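Local coordinates for putative translocated intimin receptor protein (Translocated intimin receptor Tir) (Escherichia coli, PDB 2ZQK) that serves, through its extracellular intimin-binding domain, as a host-membrane receptor for bacterial intimin, while its intracellular regions trigger formation of actin pedestals, at residues Ala11-Asp14 with Gln15-Glu19; Asn30-Glu33 with Leu34-Ile38; Val48-Ile51 with Glu52-Lys56. One frame throughout, in Å; residues are numbered along the deposited sequence.

How the contacts relate
Followed from the N terminus, the intimin-binding domain meets contact 1 within helix 7-21, contact 2 at the bend of the hairpin made by strands 27-31 and 37-40, and contact 3 within helix 45-67. The three lie in series; none nests in or crosses another. Contacts 1 and 3 are successive turns of helix, whereas contact 2 closes the hairpin loop. Distance in sequence does not keep the helical pair apart: their centres are about 10 Å from each other, and the two helices pack on one another. Contact 2 is remote, its centre about 27 Å from that of contact 1, yet both of these meet the second subunit.

Contact 1: residues Ala11-Asp14 with Gln15-Glu19; sequences ATRD and QLTKE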
ATOM      1  N   ALA B  11      31.995  -5.891 -18.903  1.00 65.94           N
ATOM      2  CA  ALA B  11      31.018  -6.912 -18.540  1.00 66.39           C
ATOM      3  C   ALA B  11      30.899  -6.945 -17.032  1.00 66.25           C
ATOM      4  O   ALA B  11      29.793  -6.885 -16.494  1.00 68.09           O
ATOM      5  CB  ALA B  11      31.451  -8.276 -19.049  1.00 63.73           C
ATOM      6  N   THR B  12      32.042  -7.045 -16.355  1.00 63.82           N
ATOM      7  CA  THR B  12      32.076  -7.069 -14.899  1.00 65.54           C
ATOM      8  C   THR B  12      31.320  -5.866 -14.336  1.00 65.24           C
ATOM      9  O   THR B  12      30.384  -6.025 -13.542  1.00 66.69           O
ATOM     10  CB  THR B  12      33.520  -7.041 -14.375  1.00 69.08           C
ATOM     11  OG1 THR B  12      34.180  -8.258 -14.733  1.00 72.77           O
ATOM     12  CG2 THR B  12      33.541  -6.904 -12.863  1.00 68.36           C
ATOM     13  N   ARG B  13      31.718  -4.663 -14.749  1.00 56.99           N
ATOM     14  CA  ARG B  13      31.056  -3.444 -14.289  1.00 57.24           C
ATOM     15  C   ARG B  13      29.536  -3.537 -14.392  1.00 58.01           C
ATOM     16  O   ARG B  13      28.825  -3.137 -13.469  1.00 56.93           O
ATOM     17  CB  ARG B  13      31.533  -2.252 -15.100  1.00 55.42           C
ATOM     18  CG  ARG B  13      30.673  -1.013 -14.939  1.00 57.93           C
ATOM     19  CD  ARG B  13      31.490   0.105 -14.342  1.00 58.84           C
ATOM     20  NE  ARG B  13      32.826   0.120 -14.924  1.00 54.71           N
ATOM     21  CZ  ARG B  13      33.077   0.341 -16.210  1.00 60.38           C
ATOM     22  NH1 ARG B  13      32.079   0.578 -17.051  1.00 65.80           N
ATOM     23  NH2 ARG B  13      34.323   0.294 -16.657  1.00 61.58           N
ATOM     24  N   ASP B  14      29.041  -4.049 -15.520  1.00 60.12           N
ATOM     25  CA  ASP B  14      27.600  -4.197 -15.721  1.00 60.62           C
ATOM     26  C   ASP B  14      27.030  -5.130 -14.680  1.00 59.21           C
ATOM     27  O   ASP B  14      26.048  -4.817 -14.023  1.00 59.58           O
ATOM     28  CB  ASP B  14      27.270  -4.780 -17.101  1.00 82.93           C
ATOM     29  CG  ASP B  14      27.465  -3.785 -18.236  1.00 88.27           C
ATOM     30  OD1 ASP B  14      27.237  -2.569 -18.032  1.00 88.34           O
ATOM     31  OD2 ASP B  14      27.827  -4.236 -19.347  1.00 90.86           O
ATOM     32  N   GLN B  15      27.664  -6.282 -14.537  1.00 57.33           N
ATOM     33  CA  GLN B  15      27.224  -7.287 -13.590  1.00 57.84           C
ATOM     34  C   GLN B  15      27.197  -6.786 -12.151  1.00 58.86           C
ATOM     35  O   GLN B  15      26.193  -6.938 -11.450  1.00 59.55           O
ATOM     36  CB  GLN B  15      28.126  -8.497 -13.688  1.00 59.37           C
ATOM     37  CG  GLN B  15      27.737  -9.613 -12.775  1.00 63.11           C
ATOM     38  CD  GLN B  15      28.921 -10.478 -12.444  1.00 66.08           C
ATOM     39  OE1 GLN B  15      29.581 -11.021 -13.339  1.00 64.84           O
ATOM     40  NE2 GLN B  15      29.217 -10.607 -11.151  1.00 65.85           N
ATOM     41  N   LEU B  16      28.297  -6.191 -11.704  1.00 68.47           N
ATOM     42  CA  LEU B  16      28.358  -5.676 -10.341  1.00 65.43           C
ATOM     43  C   LEU B  16      27.361  -4.546 -10.124  1.00 65.91           C
ATOM     44  O   LEU B  16      26.756  -4.441  -9.052  1.00 68.27           O
ATOM     45  CB  LEU B  16      29.768  -5.202 -10.014  1.00 55.56           C
ATOM     46  CG  LEU B  16      30.777  -6.349  -9.851  1.00 54.88           C
ATOM     47  CD1 LEU B  16      32.190  -5.827 -10.055  1.00 57.57           C
ATOM     48  CD2 LEU B  16      30.623  -6.993  -8.473  1.00 46.27           C
ATOM     49  N   THR B  17      27.175  -3.703 -11.135  1.00 51.67           N
ATOM     50  CA  THR B  17      26.225  -2.609 -11.004  1.00 49.57           C
ATOM     51  C   THR B  17      24.843  -3.197 -10.863  1.00 46.59           C
ATOM     52  O   THR B  17      24.120  -2.862  -9.911  1.00 41.20           O
ATOM     53  CB  THR B  17      26.236  -1.684 -12.220  1.00 61.51           C
ATOM     54  OG1 THR B  17      27.518  -1.045 -12.320  1.00 68.18           O
ATOM     55  CG2 THR B  17      25.145  -0.621 -12.085  1.00 56.59           C
ATOM     56  N   LYS B  18      24.485  -4.080 -11.805  1.00 49.43           N
ATOM     57  CA  LYS B  18      23.179  -4.741 -11.794  1.00 46.83           C
ATOM     58  C   LYS B  18      22.921  -5.394 -10.445  1.00 47.18           C
ATOM     59  O   LYS B  18      21.865  -5.189  -9.836  1.00 47.53           O
ATOM     60  CB  LYS B  18      23.087  -5.824 -12.865  1.00 44.71           C
ATOM     61  CG  LYS B  18      21.734  -6.576 -12.850  1.00 52.73           C
ATOM     62  CD  LYS B  18      21.892  -8.030 -13.238  1.00 53.80           C
ATOM     63  CE  LYS B  18      22.795  -8.735 -12.249  1.00 60.13           C
ATOM     64  NZ  LYS B  18      23.198 -10.108 -12.670  1.00 66.29           N
ATOM     65  N   GLU B  19      23.886  -6.184  -9.988  1.00 53.53           N
ATOM     66  CA  GLU B  19      23.750  -6.853  -8.706  1.00 58.28           C
ATOM     67  C   GLU B  19      23.529  -5.879  -7.555  1.00 58.55           C
ATOM     68  O   GLU B  19      22.624  -6.080  -6.742  1.00 60.59           O
ATOM     69  CB  GLU B  19      24.977  -7.717  -8.423  1.00 59.91           C
ATOM     70  CG  GLU B  19      24.952  -9.036  -9.162  1.00 60.87           C
ATOM     71  CD  GLU B  19      26.209  -9.862  -8.972  1.00 70.65           C
ATOM     72  OE1 GLU B  19      26.267 -10.964  -9.555  1.00 79.65           O
ATOM     73  OE2 GLU B  19      27.132  -9.421  -8.252  1.00 69.55           O
TER
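Thr-12 and Leu-16, one helical turn apart, lie side by side and point the same way, the methyl CG2 of Thr-12 meeting CD1 of Leu-16 at 3.3 Å. The methyl stands opposite the backbone N of its own residue across the CA-CB bond, and this rotation puts OG1 of Thr-12 near the N-terminal side, where it bonds to O of Thr-8. Each branch of the threonine thus has its own role, one apolar and one polar. The backbone bond between the pair, N of Leu-16 to O of Thr-12, is 2.8 Å.

One residue further on, the pair Arg-13 and Thr-17, also side by side, illustrates a different use of threonine. With chi1 at -64°, OG1 of Thr-17 turns back along the helix and donates to O of Arg-13 at 2.7 Å. N of Thr-17 reaches O of Arg-13 at 2.9 Å from the opposite face of the carbonyl plane, so two donors grip that oxygen. The aliphatic CG of Arg-13 runs beside the hydroxyl.

Asp-14, Thr-17 and Lys-18 approach the second subunit, where Asp-14 packs on its counterpart, Asp-14 of that subunit. Chemically, Thr-12 and Leu-16 give mainly apolar contact to helix 45-67, with Arg-13 beside them on Ala-55; at the subunit interface the lysines may partly offset the charge of the two nearby Asp-14 carboxylates.

Contact 2: residues Asn30-Glu33 with Leu34-Ile38; sequences NIDE and LGNAI
Asp-32 and Asn-36 carry the bend of this hairpin, their side chains alongside one another and their carboxylate and amide planes 80° apart. OD1 of Asp-32 accepts from N of Asn-36 at 2.8 Å, met from above the carboxylate plane, and more weakly from N of Gly-35. The carboxylate gets there because CG of Asp-32 sits between its own N and carbonyl carbon (chi1 58°), which folds it back over the loop.

The main chain supplies the next layer: N of Asp-32 donates to O of Asn-36 at 2.9 Å, and N of Gly-35 makes a weak bond to O of Asp-32. With Gly-35 at positive phi, the path is consistent with a type I turn followed by a G1 bulge. Further out, CG1 of Ile-31 rests on CB of Ala-37 at 3.7 Å, and N of Asn-30 bonds to O of Ile-38 at 2.7 Å.

The amide of Asn-36 is engaged by Asn-36 and Ala-37 of the second subunit and by a polar side chain of another protein's chain, probably intimin. The bend is the far end of strands 27-31 and 37-40, its centre about 24 Å from the centre of the chain, projecting well away from helices 7-21 and 45-67.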
ATOM      1  N   ASN B  30      15.053   9.620  -3.804  1.00 37.89           N
ATOM      2  CA  ASN B  30      14.470  10.944  -3.960  1.00 34.37           C
ATOM      3  C   ASN B  30      13.271  11.186  -3.087  1.00 33.52           C
ATOM      4  O   ASN B  30      12.166  11.351  -3.590  1.00 33.82           O
ATOM      5  CB  ASN B  30      14.057  11.180  -5.396  1.00 44.68           C
ATOM      6  CG  ASN B  30      15.128  11.873  -6.187  1.00 57.28           C
ATOM      7  OD1 ASN B  30      15.182  11.756  -7.424  1.00 57.51           O
ATOM      8  ND2 ASN B  30      15.992  12.623  -5.485  1.00 56.53           N
ATOM      9  N   ILE B  31      13.510  11.231  -1.778  1.00 44.23           N
ATOM     10  CA  ILE B  31      12.486  11.472  -0.761  1.00 44.36           C
ATOM     11  C   ILE B  31      11.603  12.701  -1.022  1.00 48.11           C
ATOM     12  O   ILE B  31      12.097  13.822  -1.081  1.00 52.21           O
ATOM     13  CB  ILE B  31      13.166  11.672   0.600  1.00 36.32           C
ATOM     14  CG1 ILE B  31      14.125  10.503   0.867  1.00 33.27           C
ATOM     15  CG2 ILE B  31      12.121  11.892   1.681  1.00 28.31           C
ATOM     16  CD1 ILE B  31      14.644  10.438   2.272  1.00 65.09           C
ATOM     17  N   ASP B  32      10.301  12.511  -1.175  1.00 48.21           N
ATOM     18  CA  ASP B  32       9.431  13.666  -1.406  1.00 48.65           C
ATOM     19  C   ASP B  32       8.909  14.275  -0.104  1.00 48.16           C
ATOM     20  O   ASP B  32       9.411  13.990   0.980  1.00 45.59           O
ATOM     21  CB  ASP B  32       8.242  13.316  -2.328  1.00 53.87           C
ATOM     22  CG  ASP B  32       7.367  12.175  -1.796  1.00 57.81           C
ATOM     23  OD1 ASP B  32       7.258  11.974  -0.562  1.00 49.52           O
ATOM     24  OD2 ASP B  32       6.763  11.482  -2.636  1.00 70.01           O
ATOM     25  N   GLU B  33       7.891  15.115  -0.227  1.00 48.98           N
ATOM     26  CA  GLU B  33       7.293  15.797   0.915  1.00 55.80           C
ATOM     27  C   GLU B  33       6.634  14.870   1.941  1.00 55.11           C
ATOM     28  O   GLU B  33       6.793  15.050   3.151  1.00 55.25           O
ATOM     29  CB  GLU B  33       6.268  16.827   0.415  1.00 75.61           C
ATOM     30  CG  GLU B  33       5.866  16.678  -1.063  1.00 88.08           C
ATOM     31  CD  GLU B  33       7.016  16.955  -2.042  1.00 99.17           C
ATOM     32  OE1 GLU B  33       7.681  18.007  -1.906  1.00106.71           O
ATOM     33  OE2 GLU B  33       7.253  16.126  -2.954  1.00 92.69           O
ATOM     34  N   LEU B  34       5.888  13.889   1.439  1.00 54.83           N
ATOM     35  CA  LEU B  34       5.176  12.924   2.258  1.00 52.37           C
ATOM     36  C   LEU B  34       6.095  11.938   2.957  1.00 50.24           C
ATOM     37  O   LEU B  34       5.669  11.225   3.848  1.00 49.51           O
ATOM     38  CB  LEU B  34       4.176  12.163   1.389  1.00 69.86           C
ATOM     39  CG  LEU B  34       3.043  13.006   0.813  1.00 73.54           C
ATOM     40  CD1 LEU B  34       2.115  12.131  -0.007  1.00 68.90           C
ATOM     41  CD2 LEU B  34       2.280  13.659   1.956  1.00 59.16           C
ATOM     42  N   GLY B  35       7.352  11.884   2.543  1.00 45.03           N
ATOM     43  CA  GLY B  35       8.287  10.978   3.181  1.00 43.42           C
ATOM     44  C   GLY B  35       8.651   9.849   2.248  1.00 45.26           C
ATOM     45  O   GLY B  35       9.446   8.964   2.593  1.00 46.27           O
ATOM     46  N   ASN B  36       8.093   9.895   1.044  1.00 48.78           N
ATOM     47  CA  ASN B  36       8.326   8.854   0.056  1.00 47.98           C
ATOM     48  C   ASN B  36       9.703   8.855  -0.624  1.00 48.74           C
ATOM     49  O   ASN B  36       9.962   9.646  -1.514  1.00 51.24           O
ATOM     50  CB  ASN B  36       7.211   8.904  -1.007  1.00 47.25           C
ATOM     51  CG  ASN B  36       5.861   8.415  -0.474  1.00 49.49           C
ATOM     52  OD1 ASN B  36       5.778   7.334   0.111  1.00 62.21           O
ATOM     53  ND2 ASN B  36       4.808   9.204  -0.679  1.00 47.62           N
ATOM     54  N   ALA B  37      10.581   7.955  -0.203  1.00 48.34           N
ATOM     55  CA  ALA B  37      11.906   7.849  -0.794  1.00 47.37           C
ATOM     56  C   ALA B  37      11.859   7.135  -2.147  1.00 49.92           C
ATOM     57  O   ALA B  37      12.121   5.933  -2.210  1.00 52.03           O
ATOM     58  CB  ALA B  37      12.807   7.077   0.139  1.00 11.30           C
ATOM     59  N   ILE B  38      11.559   7.831  -3.238  1.00 46.55           N
ATOM     60  CA  ILE B  38      11.510   7.120  -4.513  1.00 47.74           C
ATOM     61  C   ILE B  38      12.879   6.925  -5.174  1.00 49.54           C
ATOM     62  O   ILE B  38      13.669   7.844  -5.277  1.00 49.58           O
ATOM     63  CB  ILE B  38      10.528   7.804  -5.493  1.00 51.47           C
ATOM     64  CG1 ILE B  38      11.204   8.985  -6.196  1.00 56.38           C
ATOM     65  CG2 ILE B  38       9.270   8.235  -4.720  1.00 45.61           C
ATOM     66  CD1 ILE B  38      10.331   9.722  -7.202  1.00 74.94           C
TER

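Contact 3: residues Val48-Ile51 with Glu52-Lys56; sequences VANI and EEQAK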
ATOM      1  N   VAL B  48      29.526   2.895  -6.591  1.00 46.42           N
ATOM      2  CA  VAL B  48      30.072   3.229  -7.903  1.00 47.34           C
ATOM      3  C   VAL B  48      31.600   3.154  -7.865  1.00 48.59           C
ATOM      4  O   VAL B  48      32.218   2.461  -8.680  1.00 49.07           O
ATOM      5  CB  VAL B  48      29.674   4.648  -8.334  1.00 43.66           C
ATOM      6  CG1 VAL B  48      30.218   4.948  -9.709  1.00 40.57           C
ATOM      7  CG2 VAL B  48      28.174   4.788  -8.322  1.00 43.86           C
ATOM      8  N   ALA B  49      32.203   3.861  -6.909  1.00 50.09           N
ATOM      9  CA  ALA B  49      33.658   3.865  -6.769  1.00 49.00           C
ATOM     10  C   ALA B  49      34.226   2.481  -6.496  1.00 51.08           C
ATOM     11  O   ALA B  49      35.185   2.062  -7.146  1.00 52.12           O
ATOM     12  CB  ALA B  49      34.071   4.799  -5.671  1.00 37.29           C
ATOM     13  N   ASN B  50      33.639   1.773  -5.537  1.00 54.59           N
ATOM     14  CA  ASN B  50      34.113   0.437  -5.191  1.00 56.29           C
ATOM     15  C   ASN B  50      33.941  -0.536  -6.346  1.00 56.57           C
ATOM     16  O   ASN B  50      34.804  -1.375  -6.577  1.00 56.21           O
ATOM     17  CB  ASN B  50      33.398  -0.090  -3.940  1.00 53.05           C
ATOM     18  CG  ASN B  50      33.977  -1.411  -3.440  1.00 55.18           C
ATOM     19  OD1 ASN B  50      33.636  -2.485  -3.945  1.00 56.06           O
ATOM     20  ND2 ASN B  50      34.866  -1.335  -2.453  1.00 50.54           N
ATOM     21  N   ILE B  51      32.836  -0.433  -7.077  1.00 50.46           N
ATOM     22  CA  ILE B  51      32.616  -1.318  -8.214  1.00 52.34           C
ATOM     23  C   ILE B  51      33.693  -1.041  -9.265  1.00 53.77           C
ATOM     24  O   ILE B  51      34.352  -1.961  -9.772  1.00 54.04           O
ATOM     25  CB  ILE B  51      31.237  -1.075  -8.852  1.00 51.03           C
ATOM     26  CG1 ILE B  51      30.136  -1.531  -7.894  1.00 55.51           C
ATOM     27  CG2 ILE B  51      31.142  -1.796 -10.182  1.00 48.08           C
ATOM     28  CD1 ILE B  51      28.747  -1.197  -8.361  1.00 67.50           C
ATOM     29  N   GLU B  52      33.872   0.238  -9.576  1.00 60.06           N
ATOM     30  CA  GLU B  52      34.854   0.674 -10.564  1.00 61.89           C
ATOM     31  C   GLU B  52      36.200  -0.040 -10.424  1.00 61.49           C
ATOM     32  O   GLU B  52      36.809  -0.435 -11.422  1.00 62.32           O
ATOM     33  CB  GLU B  52      35.053   2.183 -10.441  1.00 72.27           C
ATOM     34  CG  GLU B  52      35.665   2.811 -11.661  1.00 77.63           C
ATOM     35  CD  GLU B  52      34.916   2.434 -12.917  1.00 83.63           C
ATOM     36  OE1 GLU B  52      33.671   2.574 -12.931  1.00 83.09           O
ATOM     37  OE2 GLU B  52      35.575   1.999 -13.887  1.00 88.00           O
ATOM     38  N   GLU B  53      36.664  -0.193  -9.184  1.00 58.20           N
ATOM     39  CA  GLU B  53      37.928  -0.867  -8.909  1.00 58.80           C
ATOM     40  C   GLU B  53      37.829  -2.329  -9.266  1.00 60.46           C
ATOM     41  O   GLU B  53      38.691  -2.852  -9.966  1.00 62.40           O
ATOM     42  CB  GLU B  53      38.303  -0.733  -7.433  1.00 58.29           C
ATOM     43  CG  GLU B  53      38.583   0.691  -7.034  1.00 61.23           C
ATOM     44  CD  GLU B  53      39.569   1.325  -7.976  1.00 69.08           C
ATOM     45  OE1 GLU B  53      40.758   0.944  -7.939  1.00 65.80           O
ATOM     46  OE2 GLU B  53      39.143   2.189  -8.771  1.00 81.10           O
ATOM     47  N   GLN B  54      36.779  -2.987  -8.769  1.00 63.41           N
ATOM     48  CA  GLN B  54      36.536  -4.403  -9.043  1.00 62.69           C
ATOM     49  C   GLN B  54      36.555  -4.637 -10.550  1.00 63.03           C
ATOM     50  O   GLN B  54      37.221  -5.556 -11.040  1.00 61.64           O
ATOM     51  CB  GLN B  54      35.181  -4.827  -8.479  1.00 73.47           C
ATOM     52  CG  GLN B  54      35.164  -5.095  -6.990  1.00 79.54           C
ATOM     53  CD  GLN B  54      33.792  -5.519  -6.495  1.00 83.47           C
ATOM     54  OE1 GLN B  54      32.891  -4.688  -6.317  1.00 84.20           O
ATOM     55  NE2 GLN B  54      33.621  -6.820  -6.283  1.00 80.21           N
ATOM     56  N   ALA B  55      35.814  -3.805 -11.280  1.00 55.00           N
ATOM     57  CA  ALA B  55      35.774  -3.902 -12.730  1.00 55.34           C
ATOM     58  C   ALA B  55      37.211  -3.882 -13.288  1.00 55.94           C
ATOM     59  O   ALA B  55      37.568  -4.692 -14.142  1.00 54.54           O
ATOM     60  CB  ALA B  55      34.970  -2.746 -13.296  1.00 60.90           C
ATOM     61  N   LYS B  56      38.037  -2.964 -12.793  1.00 49.46           N
ATOM     62  CA  LYS B  56      39.417  -2.863 -13.251  1.00 49.54           C
ATOM     63  C   LYS B  56      40.275  -4.060 -12.872  1.00 47.89           C
ATOM     64  O   LYS B  56      41.172  -4.434 -13.621  1.00 48.11           O
ATOM     65  CB  LYS B  56      40.098  -1.610 -12.691  1.00 64.13           C
ATOM     66  CG  LYS B  56      39.505  -0.285 -13.107  1.00 66.37           C
ATOM     67  CD  LYS B  56      40.577   0.795 -13.052  1.00 71.53           C
ATOM     68  CE  LYS B  56      39.987   2.187 -12.939  1.00 78.79           C
ATOM     69  NZ  LYS B  56      39.537   2.465 -11.542  1.00 85.38           N
TER
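Glu-52 opens the second segment by donating its N to O of Val-48 at 2.9 Å, and its CB settles over the carbonyl oxygens of Val-48 and Ala-49. CG of Glu-52 lies opposite the backbone N (chi1 -161°) before the chain bends at chi2, and OE1 makes a weak, long ion pair with Arg-13 of helix 7-21.

Glu-53 is held less firmly by the main chain, its N forming a weak bond with O of Ala-49 at 3.4 Å. With CG of Glu-53 opposite its own carbonyl carbon, CG passes 3.7 Å from O of Ala-49. The bend beyond it, at chi2, carries the carboxylate on to Lys-56: OE2 of Glu-53 forms a salt bridge with NZ of Lys-56 at 2.8 Å.

Gln-54 repeats the weak backbone link, N of Gln-54 to O of Asn-50 at 3.4 Å. The side chains of Asn-50 and Gln-54 lie across one another on the surface.

At Ala-55 the short helical bond returns, N of Ala-55 to O of Ile-51 at 2.8 Å. Ile-51 and Ala-55, both buried, face helix 7-21, where Ile-51 and Gln-54 pack on Leu-16 and Ala-55 lies on Arg-13. Lys-56 closes the turn with its N to O of Glu-52 at 3.1 Å.

In chemical terms, Ile-51 and Ala-55 form the buried apolar part of this turn, flanked by Glu-52, Gln-54 and Lys-56, which also reach helix 7-21. The charges of Glu-53 and Lys-56, both on the surface, probably offset one another.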